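Lmo0488 protein (Listeria monocytogenes serovar 1/2a, PDB 5TED) probably acts as a LysR-type transcriptional regulator that activates protocatechuate biosynthesis genes in response to shikimate, which is bound here in its effector-binding domain. Local coordinates at residues V22-F25 against T26-E29; I47-K51 against N52-D56; E64-P67 against D68-F71; K197-A200 against L201-G204. All blocks are in the same frame, centred on the assembly; numbering follows the deposited sequence.

How the contacts relate
Going along the chain, the four contacts come in series; none nests in or crosses another, and each is local: a helix end in contacts 1 and 2, a beta turn in contact 3, successive helical turns in contact 4. Contact 1 ends helix 17-26 on the way to strand 35-41. Contact 2 takes helix 43-51 out toward strand 57-60, and contact 3 then turns the chain into strand 69-84. Contact 4 is a stretch of the last helix, 191-208. In space, contacts 2 and 3 meet through a salt bridge and packed isoleucines, whereas contacts 1 and 4 join two helices through aromatic packing. A salt bridge between Glu70 and Lys197 links contact 3 to contact 4.

Contact 1 of 4, residues V22-F25 against T26-E29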
loop_
_atom_site.group_PDB
_atom_site.type_symbol
_atom_site.label_atom_id
_atom_site.label_comp_id
_atom_site.label_asym_id
_atom_site.label_seq_id
_atom_site.Cartn_x
_atom_site.Cartn_y
_atom_site.Cartn_z
ATOM N N VAL A 22 -5.055 -14.218 -11.246
ATOM C CA VAL A 22 -6.470 -13.991 -11.547
ATOM C C VAL A 22 -6.708 -13.988 -13.049
ATOM O O VAL A 22 -7.672 -14.582 -13.545
ATOM C CB VAL A 22 -6.931 -12.672 -10.913
ATOM C CG1 VAL A 22 -8.248 -12.224 -11.535
ATOM C CG2 VAL A 22 -7.080 -12.837 -9.394
ATOM N N GLN A 23 -5.830 -13.327 -13.799
ATOM C CA GLN A 23 -5.997 -13.272 -15.245
ATOM C C GLN A 23 -5.924 -14.674 -15.854
ATOM O O GLN A 23 -6.770 -15.049 -16.673
ATOM C CB GLN A 23 -4.950 -12.330 -15.852
ATOM C CG GLN A 23 -5.197 -11.964 -17.320
ATOM C CD GLN A 23 -4.758 -13.042 -18.276
ATOM O OE1 GLN A 23 -3.742 -13.693 -18.063
ATOM N NE2 GLN A 23 -5.516 -13.227 -19.343
ATOM N N ASN A 24 -4.929 -15.473 -15.447
ATOM C CA ASN A 24 -4.791 -16.814 -16.012
ATOM C C ASN A 24 -5.916 -17.738 -15.546
ATOM O O ASN A 24 -6.459 -18.513 -16.345
ATOM C CB ASN A 24 -3.422 -17.401 -15.656
ATOM C CG ASN A 24 -2.316 -16.924 -16.595
ATOM O OD1 ASN A 24 -2.150 -17.480 -17.682
ATOM N ND2 ASN A 24 -1.558 -15.902 -16.189
ATOM N N PHE A 25 -6.318 -17.638 -14.282
ATOM C CA PHE A 25 -7.461 -18.415 -13.803
ATOM C C PHE A 25 -8.720 -18.139 -14.622
ATOM O O PHE A 25 -9.452 -19.068 -15.000
ATOM C CB PHE A 25 -7.704 -18.072 -12.330
ATOM C CG PHE A 25 -8.835 -18.830 -11.694
ATOM C CD1 PHE A 25 -8.686 -20.162 -11.365
ATOM C CD2 PHE A 25 -10.011 -18.184 -11.338
ATOM C CE1 PHE A 25 -9.702 -20.858 -10.748
ATOM C CE2 PHE A 25 -11.029 -18.870 -10.699
ATOM C CZ PHE A 25 -10.876 -20.214 -10.406
ATOM N N THR A 26 -8.977 -16.870 -14.922
ATOM C CA THR A 26 -10.237 -16.437 -15.519
ATOM C C THR A 26 -10.301 -16.678 -17.018
ATOM O O THR A 26 -11.370 -16.473 -17.618
ATOM C CB THR A 26 -10.473 -14.949 -15.206
ATOM O OG1 THR A 26 -10.471 -14.769 -13.782
ATOM C CG2 THR A 26 -11.839 -14.482 -15.738
ATOM N N LYS A 27 -9.197 -17.098 -17.646
ATOM C CA LYS A 27 -9.261 -17.457 -19.057
ATOM C C LYS A 27 -10.104 -18.700 -19.272
ATOM O O LYS A 27 -10.702 -18.862 -20.342
ATOM C CB LYS A 27 -7.863 -17.750 -19.602
ATOM C CG LYS A 27 -6.915 -16.605 -19.601
ATOM C CD LYS A 27 -5.479 -17.093 -19.662
ATOM C CE LYS A 27 -5.118 -17.662 -21.010
ATOM N NZ LYS A 27 -3.678 -18.057 -21.005
ATOM N N VAL A 28 -10.180 -19.570 -18.265
ATOM C CA VAL A 28 -10.943 -20.814 -18.380
ATOM C C VAL A 28 -12.437 -20.526 -18.400
ATOM O O VAL A 28 -12.953 -19.767 -17.568
ATOM C CB VAL A 28 -10.583 -21.778 -17.237
ATOM C CG1 VAL A 28 -11.272 -23.108 -17.431
ATOM C CG2 VAL A 28 -9.079 -21.966 -17.153
ATOM N N GLU A 29 -13.148 -21.161 -19.340
ATOM C CA GLU A 29 -14.571 -20.883 -19.511
ATOM C C GLU A 29 -15.352 -21.121 -18.222
ATOM O O GLU A 29 -16.224 -20.323 -17.865
ATOM C CB GLU A 29 -15.142 -21.749 -20.639
ATOM C CG GLU A 29 -16.633 -21.562 -20.866
ATOM C CD GLU A 29 -16.957 -20.178 -21.398
ATOM O OE1 GLU A 29 -16.089 -19.593 -22.084
ATOM O OE2 GLU A 29 -18.065 -19.667 -21.119
#
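Thr26 meets Val22 O with both its backbone nitrogen and its hydroxyl. The N-H gives a regular helical bond of 3.0 Å from Thr26 N to Val22 O at 147°, and Thr26 OG1 lies 2.8 Å from the same Val22 O. That double approach follows from chi1 of -57°, which sets OG1 beside the backbone N, on the side from which Val22 O is approached.

Beyond this point the bonding weakens. Lys27 N is shared between two acceptors, with 3.3 Å from Lys27 N to Gln23 O and also 3.3 Å from Lys27 N to Asn24 O, both weak. Val28 N makes a weak bond of 3.4 Å to Phe25 O. That carbonyl also accepts from His31 ND1, and Thr26 O is taken by Lys32 NZ.

The Lys27 chain runs past the carbonyls of Gln23 and Asn24: its CG is 3.3 Å from Gln23 O, and Gln23 NE2 comes within 3.7 Å of the same CG. Asn24 lies alongside Lys27, but its amide nitrogen ND2 reaches back to Glu20 O. Val22 and Thr26 also pack on Tyr149 of the second subunit.

This is a helix C terminus where i to i+4 bonds give way to i to i+3, in the beta-alpha-beta crossover from strand 4-10 through helix 17-26 to strand 35-41.

Contact 2 of 4, residues I47-K51 against N52-D56; sequences IPDLK and NEKFD
Asp49 and Asn52 lie side by side at the end of helix 43-51, joined by a bond of 3.0 Å from Asn52 ND2 to Asp49 OD1. The carboxylate oxygen accepts on its anti lone pair, and the partner sits close to the amide plane of Asn52. Asp49 CB rests over one face of the Phe55 ring, 3.6 Å from the ring centroid: a CH-pi contact, with the carboxylate plane turned 83° from that of the ring. Asp49 OD2 hangs above the rim on the same face, 3.6 Å from Phe55 CZ.

The backbone grips the same residue, since Phe55 N donates to Asp49 O at 3.0 Å along a nearly straight N-H line. One residue earlier, Pro48 O takes the last regular helical bond, from Asn52 N. Asn52 has CG wedged between its backbone N and carbonyl carbon, chi1 67°, and this brings OD1 round to accept from Lys54 N at 2.9 Å, making an Asx turn that follows directly on the helix. Glu53, with positive phi, bends the chain there, and its N bonds to Leu50 O from above the carbonyl plane.

Further out, a water donates 2.6 Å to Asp49 OD1 and weakly accepts from Lys54 NZ. A second water donates to both Leu50 O and Phe55 O, bridging the end of the helix to the outgoing chain. Leu50 CD2 approaches Phe55 CB at 4.2 Å, and the other methyl, Leu50 CD1, packs on Ile69 of strand 69-84, while the Phe55 ring meets that of Phe39.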
loop_
_atom_site.group_PDB
_atom_site.type_symbol
_atom_site.label_atom_id
_atom_site.label_comp_id
_atom_site.label_asym_id
_atom_site.label_seq_id
_atom_site.Cartn_x
_atom_site.Cartn_y
_atom_site.Cartn_z
ATOM N N ILE A 47 -3.975 -13.288 9.273
ATOM C CA ILE A 47 -4.274 -14.574 9.909
ATOM C C ILE A 47 -5.622 -14.564 10.623
ATOM O O ILE A 47 -6.420 -15.493 10.402
ATOM C CB ILE A 47 -3.129 -14.974 10.854
ATOM C CG1 ILE A 47 -1.834 -15.226 10.080
ATOM C CG2 ILE A 47 -3.539 -16.174 11.698
ATOM C CD1 ILE A 47 -1.890 -16.407 9.131
ATOM N N PRO A 48 -5.928 -13.598 11.503
ATOM C CA PRO A 48 -7.263 -13.583 12.128
ATOM C C PRO A 48 -8.397 -13.524 11.121
ATOM O O PRO A 48 -9.468 -14.091 11.376
ATOM C CB PRO A 48 -7.228 -12.321 13.007
ATOM C CG PRO A 48 -5.789 -12.031 13.229
ATOM C CD PRO A 48 -5.053 -12.530 12.023
ATOM N N ASP A 49 -8.213 -12.818 9.998
ATOM C CA ASP A 49 -9.288 -12.717 9.014
ATOM C C ASP A 49 -9.469 -13.999 8.221
ATOM O O ASP A 49 -10.531 -14.195 7.611
ATOM C CB ASP A 49 -9.051 -11.542 8.070
ATOM C CG ASP A 49 -9.368 -10.212 8.718
ATOM O OD1 ASP A 49 -10.055 -10.227 9.753
ATOM O OD2 ASP A 49 -8.981 -9.154 8.181
ATOM N N LEU A 50 -8.471 -14.883 8.220
ATOM C CA LEU A 50 -8.700 -16.238 7.736
ATOM C C LEU A 50 -9.513 -17.026 8.749
ATOM O O LEU A 50 -10.472 -17.718 8.387
ATOM C CB LEU A 50 -7.376 -16.951 7.469
ATOM C CG LEU A 50 -6.840 -17.267 6.084
ATOM C CD1 LEU A 50 -5.738 -18.302 6.275
ATOM C CD2 LEU A 50 -7.908 -17.791 5.135
ATOM N N LYS A 51 -9.147 -16.922 10.033
ATOM C CA LYS A 51 -9.834 -17.693 11.064
ATOM C C LYS A 51 -11.287 -17.259 11.204
ATOM O O LYS A 51 -12.166 -18.098 11.430
ATOM C CB LYS A 51 -9.130 -17.549 12.416
ATOM C CG LYS A 51 -7.837 -18.301 12.526
ATOM C CD LYS A 51 -7.082 -17.895 13.790
ATOM C CE LYS A 51 -5.757 -18.635 13.898
ATOM N NZ LYS A 51 -4.994 -18.182 15.097
ATOM N N ASN A 52 -11.558 -15.958 11.099
ATOM C CA ASN A 52 -12.924 -15.462 11.195
ATOM C C ASN A 52 -13.647 -15.507 9.861
ATOM O O ASN A 52 -14.750 -14.967 9.748
ATOM C CB ASN A 52 -12.943 -14.037 11.773
ATOM C CG ASN A 52 -12.315 -13.008 10.846
ATOM O OD1 ASN A 52 -12.247 -13.197 9.629
ATOM N ND2 ASN A 52 -11.867 -11.892 11.424
ATOM N N GLU A 53 -13.039 -16.123 8.848
ATOM C CA GLU A 53 -13.657 -16.423 7.563
ATOM C C GLU A 53 -13.962 -15.187 6.735
ATOM O O GLU A 53 -14.709 -15.288 5.757
ATOM C CB GLU A 53 -14.937 -17.243 7.752
ATOM C CG GLU A 53 -14.685 -18.589 8.429
ATOM C CD GLU A 53 -15.953 -19.380 8.659
ATOM O OE1 GLU A 53 -16.391 -19.476 9.830
ATOM O OE2 GLU A 53 -16.507 -19.902 7.670
ATOM N N LYS A 54 -13.395 -14.025 7.081
ATOM C CA LYS A 54 -13.511 -12.873 6.192
ATOM C C LYS A 54 -12.866 -13.163 4.844
ATOM O O LYS A 54 -13.357 -12.709 3.801
ATOM C CB LYS A 54 -12.879 -11.636 6.829
ATOM C CG LYS A 54 -13.773 -10.944 7.840
ATOM C CD LYS A 54 -13.276 -9.534 8.132
ATOM C CE LYS A 54 -14.292 -8.734 8.942
ATOM N NZ LYS A 54 -14.659 -9.421 10.208
ATOM N N PHE A 55 -11.755 -13.902 4.851
ATOM C CA PHE A 55 -11.082 -14.371 3.649
ATOM C C PHE A 55 -11.352 -15.865 3.474
ATOM O O PHE A 55 -11.327 -16.628 4.447
ATOM C CB PHE A 55 -9.548 -14.145 3.722
ATOM C CG PHE A 55 -9.137 -12.740 4.083
ATOM C CD1 PHE A 55 -9.957 -11.660 3.808
ATOM C CD2 PHE A 55 -7.914 -12.505 4.711
ATOM C CE1 PHE A 55 -9.568 -10.357 4.147
ATOM C CE2 PHE A 55 -7.527 -11.222 5.058
ATOM C CZ PHE A 55 -8.348 -10.142 4.771
ATOM N N ASP A 56 -11.629 -16.275 2.232
ATOM C CA ASP A 56 -11.665 -17.696 1.883
ATOM C C ASP A 56 -10.255 -18.272 1.780
ATOM O O ASP A 56 -10.018 -19.436 2.126
ATOM C CB ASP A 56 -12.408 -17.895 0.562
ATOM C CG ASP A 56 -13.846 -17.428 0.632
ATOM O OD1 ASP A 56 -14.580 -17.942 1.508
ATOM O OD2 ASP A 56 -14.235 -16.546 -0.175
HETATM O O HOH W 1 -11.534 -8.406 10.805
HETATM O O HOH W 2 -11.057 -18.899 6.028
#

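Contact 3 of 4, residues E64-P67 against D68-F71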
loop_
_atom_site.group_PDB
_atom_site.type_symbol
_atom_site.label_atom_id
_atom_site.label_comp_id
_atom_site.label_asym_id
_atom_site.label_seq_id
_atom_site.Cartn_x
_atom_site.Cartn_y
_atom_site.Cartn_z
ATOM N N GLU A 64 4.639 -19.478 12.585
ATOM C CA GLU A 64 4.796 -20.652 13.423
ATOM C C GLU A 64 3.668 -20.746 14.443
ATOM O O GLU A 64 3.072 -19.739 14.841
ATOM C CB GLU A 64 6.156 -20.625 14.119
ATOM C CG GLU A 64 7.193 -21.423 13.370
ATOM C CD GLU A 64 8.535 -21.422 14.059
ATOM O OE1 GLU A 64 8.568 -21.447 15.309
ATOM O OE2 GLU A 64 9.558 -21.396 13.346
ATOM N N ASN A 65 3.372 -21.984 14.851
ATOM C CA ASN A 65 2.388 -22.271 15.895
ATOM C C ASN A 65 0.992 -21.803 15.502
ATOM O O ASN A 65 0.261 -21.223 16.303
ATOM C CB ASN A 65 2.809 -21.660 17.228
ATOM C CG ASN A 65 3.758 -22.548 17.977
ATOM O OD1 ASN A 65 4.974 -22.438 17.829
ATOM N ND2 ASN A 65 3.211 -23.452 18.780
ATOM N N GLU A 66 0.612 -22.088 14.262
ATOM C CA GLU A 66 -0.739 -21.848 13.765
ATOM C C GLU A 66 -1.271 -23.158 13.212
ATOM O O GLU A 66 -1.472 -23.307 12.002
ATOM C CB GLU A 66 -0.750 -20.749 12.703
ATOM C CG GLU A 66 -0.349 -19.391 13.228
ATOM C CD GLU A 66 -1.381 -18.850 14.184
ATOM O OE1 GLU A 66 -2.442 -19.495 14.302
ATOM O OE2 GLU A 66 -1.139 -17.795 14.806
ATOM N N PRO A 67 -1.520 -24.135 14.087
ATOM C CA PRO A 67 -1.902 -25.473 13.611
ATOM C C PRO A 67 -3.236 -25.509 12.878
ATOM O O PRO A 67 -3.503 -26.478 12.157
ATOM C CB PRO A 67 -1.952 -26.294 14.904
ATOM C CG PRO A 67 -2.287 -25.285 15.959
ATOM C CD PRO A 67 -1.565 -24.031 15.555
ATOM N N ASP A 68 -4.088 -24.498 13.056
ATOM C CA ASP A 68 -5.363 -24.443 12.354
ATOM C C ASP A 68 -5.234 -23.966 10.917
ATOM O O ASP A 68 -6.209 -24.061 10.159
ATOM C CB ASP A 68 -6.329 -23.534 13.114
ATOM C CG ASP A 68 -6.636 -24.050 14.514
ATOM O OD1 ASP A 68 -6.601 -25.287 14.718
ATOM O OD2 ASP A 68 -6.905 -23.217 15.402
ATOM N N ILE A 69 -4.071 -23.453 10.522
ATOM C CA ILE A 69 -3.883 -22.882 9.194
ATOM C C ILE A 69 -2.952 -23.783 8.405
ATOM O O ILE A 69 -1.902 -24.197 8.911
ATOM C CB ILE A 69 -3.338 -21.449 9.269
ATOM C CG1 ILE A 69 -4.360 -20.551 9.970
ATOM C CG2 ILE A 69 -3.080 -20.917 7.877
ATOM C CD1 ILE A 69 -3.904 -19.164 10.171
ATOM N N GLU A 70 -3.344 -24.100 7.179
ATOM C CA GLU A 70 -2.497 -24.840 6.259
ATOM C C GLU A 70 -1.743 -23.852 5.384
ATOM O O GLU A 70 -2.363 -23.036 4.702
ATOM C CB GLU A 70 -3.338 -25.768 5.393
ATOM C CG GLU A 70 -2.551 -26.408 4.286
ATOM C CD GLU A 70 -3.427 -27.088 3.284
ATOM O OE1 GLU A 70 -4.085 -26.399 2.481
ATOM O OE2 GLU A 70 -3.463 -28.325 3.306
ATOM N N PHE A 71 -0.414 -23.932 5.389
ATOM C CA PHE A 71 0.433 -23.099 4.543
ATOM C C PHE A 71 1.059 -23.981 3.468
ATOM O O PHE A 71 1.689 -24.990 3.795
ATOM C CB PHE A 71 1.539 -22.421 5.355
ATOM C CG PHE A 71 1.046 -21.470 6.422
ATOM C CD1 PHE A 71 0.793 -21.927 7.713
ATOM C CD2 PHE A 71 0.867 -20.122 6.148
ATOM C CE1 PHE A 71 0.359 -21.057 8.719
ATOM C CE2 PHE A 71 0.442 -19.235 7.151
ATOM C CZ PHE A 71 0.184 -19.714 8.438
#
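Glu66 and Ile69 are joined by one hydrogen bond, from Ile69 N to Glu66 O at 3.0 Å and 164°. It closes a type I beta turn with Pro67 and Asp68 at its corners, which leads the loop after strand 57-60 into strand 69-84. The donor comes from above the carbonyl plane of Glu66, off its lone pairs.

The apolar contacts join Glu66 to the start of strand 69-84. Glu66 CB meets the edge of the Phe71 ring, near its plane, 4.1 Å from CE1, and lies 4.3 Å from Ile69 CD1. One face of the Phe71 ring takes Ile69 CG2 near its rim. Beyond the turn, Ile69 and Phe71 both reach Ile47 on helix 43-51.

As for charge, the Glu66 chain bends at chi2 (-68°), and OE1 makes a salt bridge with Lys51 NZ of helix 43-51. Glu66 OE1 and Asp68 OD2 remain 5.9 Å apart.

Glu66 is thus used in three ways: its carbonyl fixes the turn, its CB packs on hydrophobic neighbours, and its carboxylate pairs with a lysine. The lysine would probably offset some of the repulsion between the two acidic side chains.

Contact 4 of 4, residues K197-A200 against L201-G204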
loop_
_atom_site.group_PDB
_atom_site.type_symbol
_atom_site.label_atom_id
_atom_site.label_comp_id
_atom_site.label_asym_id
_atom_site.label_seq_id
_atom_site.Cartn_x
_atom_site.Cartn_y
_atom_site.Cartn_z
ATOM N N LYS A 197 -7.599 -22.336 -5.447
ATOM C CA LYS A 197 -6.473 -22.834 -4.663
ATOM C C LYS A 197 -5.636 -23.814 -5.475
ATOM O O LYS A 197 -4.413 -23.664 -5.577
ATOM C CB LYS A 197 -6.971 -23.492 -3.377
ATOM C CG LYS A 197 -5.860 -24.052 -2.479
ATOM C CD LYS A 197 -6.460 -24.850 -1.308
ATOM C CE LYS A 197 -5.378 -25.389 -0.384
ATOM N NZ LYS A 197 -6.003 -26.094 0.774
ATOM N N ASP A 198 -6.280 -24.834 -6.053
ATOM C CA ASP A 198 -5.542 -25.821 -6.837
ATOM C C ASP A 198 -4.838 -25.175 -8.027
ATOM O O ASP A 198 -3.672 -25.483 -8.318
ATOM C CB ASP A 198 -6.484 -26.922 -7.328
ATOM C CG ASP A 198 -7.024 -27.788 -6.198
ATOM O OD1 ASP A 198 -6.490 -27.721 -5.069
ATOM O OD2 ASP A 198 -7.972 -28.561 -6.456
ATOM N N PHE A 199 -5.535 -24.287 -8.733
ATOM C CA PHE A 199 -4.915 -23.593 -9.854
ATOM C C PHE A 199 -3.674 -22.830 -9.417
ATOM O O PHE A 199 -2.614 -22.914 -10.060
ATOM C CB PHE A 199 -5.911 -22.639 -10.510
ATOM C CG PHE A 199 -5.247 -21.601 -11.351
ATOM C CD1 PHE A 199 -4.925 -21.866 -12.662
ATOM C CD2 PHE A 199 -4.951 -20.359 -10.822
ATOM C CE1 PHE A 199 -4.287 -20.910 -13.435
ATOM C CE2 PHE A 199 -4.326 -19.400 -11.585
ATOM C CZ PHE A 199 -3.997 -19.674 -12.894
ATOM N N ALA A 200 -3.794 -22.058 -8.332
ATOM C CA ALA A 200 -2.694 -21.198 -7.909
ATOM C C ALA A 200 -1.486 -22.005 -7.459
ATOM O O ALA A 200 -0.349 -21.644 -7.773
ATOM C CB ALA A 200 -3.156 -20.279 -6.785
ATOM N N LEU A 201 -1.704 -23.098 -6.725
ATOM C CA LEU A 201 -0.562 -23.906 -6.293
ATOM C C LEU A 201 0.159 -24.537 -7.481
ATOM O O LEU A 201 1.404 -24.581 -7.521
ATOM C CB LEU A 201 -1.039 -24.977 -5.311
ATOM C CG LEU A 201 -1.420 -24.399 -3.939
ATOM C CD1 LEU A 201 -1.963 -25.469 -3.008
ATOM C CD2 LEU A 201 -0.215 -23.707 -3.310
ATOM N N ARG A 202 -0.606 -25.059 -8.445
ATOM C CA ARG A 202 -0.010 -25.606 -9.662
ATOM C C ARG A 202 0.777 -24.540 -10.408
ATOM O O ARG A 202 1.891 -24.790 -10.886
ATOM C CB ARG A 202 -1.090 -26.189 -10.575
ATOM C CG ARG A 202 -1.614 -27.576 -10.207
ATOM C CD ARG A 202 -2.422 -28.205 -11.375
ATOM N NE ARG A 202 -3.374 -27.273 -11.990
ATOM C CZ ARG A 202 -4.657 -27.157 -11.636
ATOM N NH1 ARG A 202 -5.156 -27.923 -10.666
ATOM N NH2 ARG A 202 -5.446 -26.273 -12.248
ATOM N N TYR A 203 0.188 -23.348 -10.545
ATOM C CA TYR A 203 0.832 -22.252 -11.266
ATOM C C TYR A 203 2.127 -21.824 -10.578
ATOM O O TYR A 203 3.159 -21.629 -11.231
ATOM C CB TYR A 203 -0.134 -21.064 -11.354
ATOM C CG TYR A 203 0.268 -20.044 -12.405
ATOM C CD1 TYR A 203 1.141 -19.000 -12.101
ATOM C CD2 TYR A 203 -0.202 -20.156 -13.713
ATOM C CE1 TYR A 203 1.519 -18.083 -13.065
ATOM C CE2 TYR A 203 0.160 -19.246 -14.686
ATOM C CZ TYR A 203 1.027 -18.210 -14.362
ATOM O OH TYR A 203 1.408 -17.301 -15.349
ATOM N N GLY A 204 2.079 -21.659 -9.253
ATOM C CA GLY A 204 3.276 -21.277 -8.512
ATOM C C GLY A 204 4.384 -22.310 -8.624
ATOM O O GLY A 204 5.560 -21.967 -8.769
#
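Helix 191-208, the C-terminal helix of the domain, sets Phe199 and Tyr203 one turn apart with their side chains side by side. Their rings meet obliquely, centroids 5.6 Å apart and planes at 35°; the closest atoms are Phe199 CZ and Tyr203 CD2 at 3.9 Å. Tyr203 CB comes over one face of the Phe199 ring. Both side chains start with CG anti to the backbone N (chi1 161° and -163°), which sends the rings out in the same direction.

An unbroken run of i to i+4 bonds holds this spacing: Leu201 N to Lys197 O 3.0 Å, Arg202 N to Asp198 O 3.1 Å, Tyr203 N to Phe199 O 2.9 Å and Gly204 N to Ala200 O 2.8 Å. The two rings pack on Leu21 and Asn24 of helix 17-26, so this is a helix-helix seam. Phe199 also meets the Phe25 ring, and Tyr203 OH is hydrogen-bonded to Glu20. From another side of the helix, Ala200 packs on Leu74 and Leu201 on Leu72 and Leu181, resting it against the sheet.

Arg202 bends at chi3 and folds back along its own helix. Its guanidinium lays one face over Asp198 O and Phe199 CA, with NH1 3.7 Å from Asp198 CB, while NH2 stands at the edge of the Phe199 ring. The carboxylate of Asp198 is paired instead with Lys194. Lys197 stretches out fully extended beside Leu201, CG 4.2 Å from Leu201 CD1, and its NZ goes to Glu70 and to Ser183 OG.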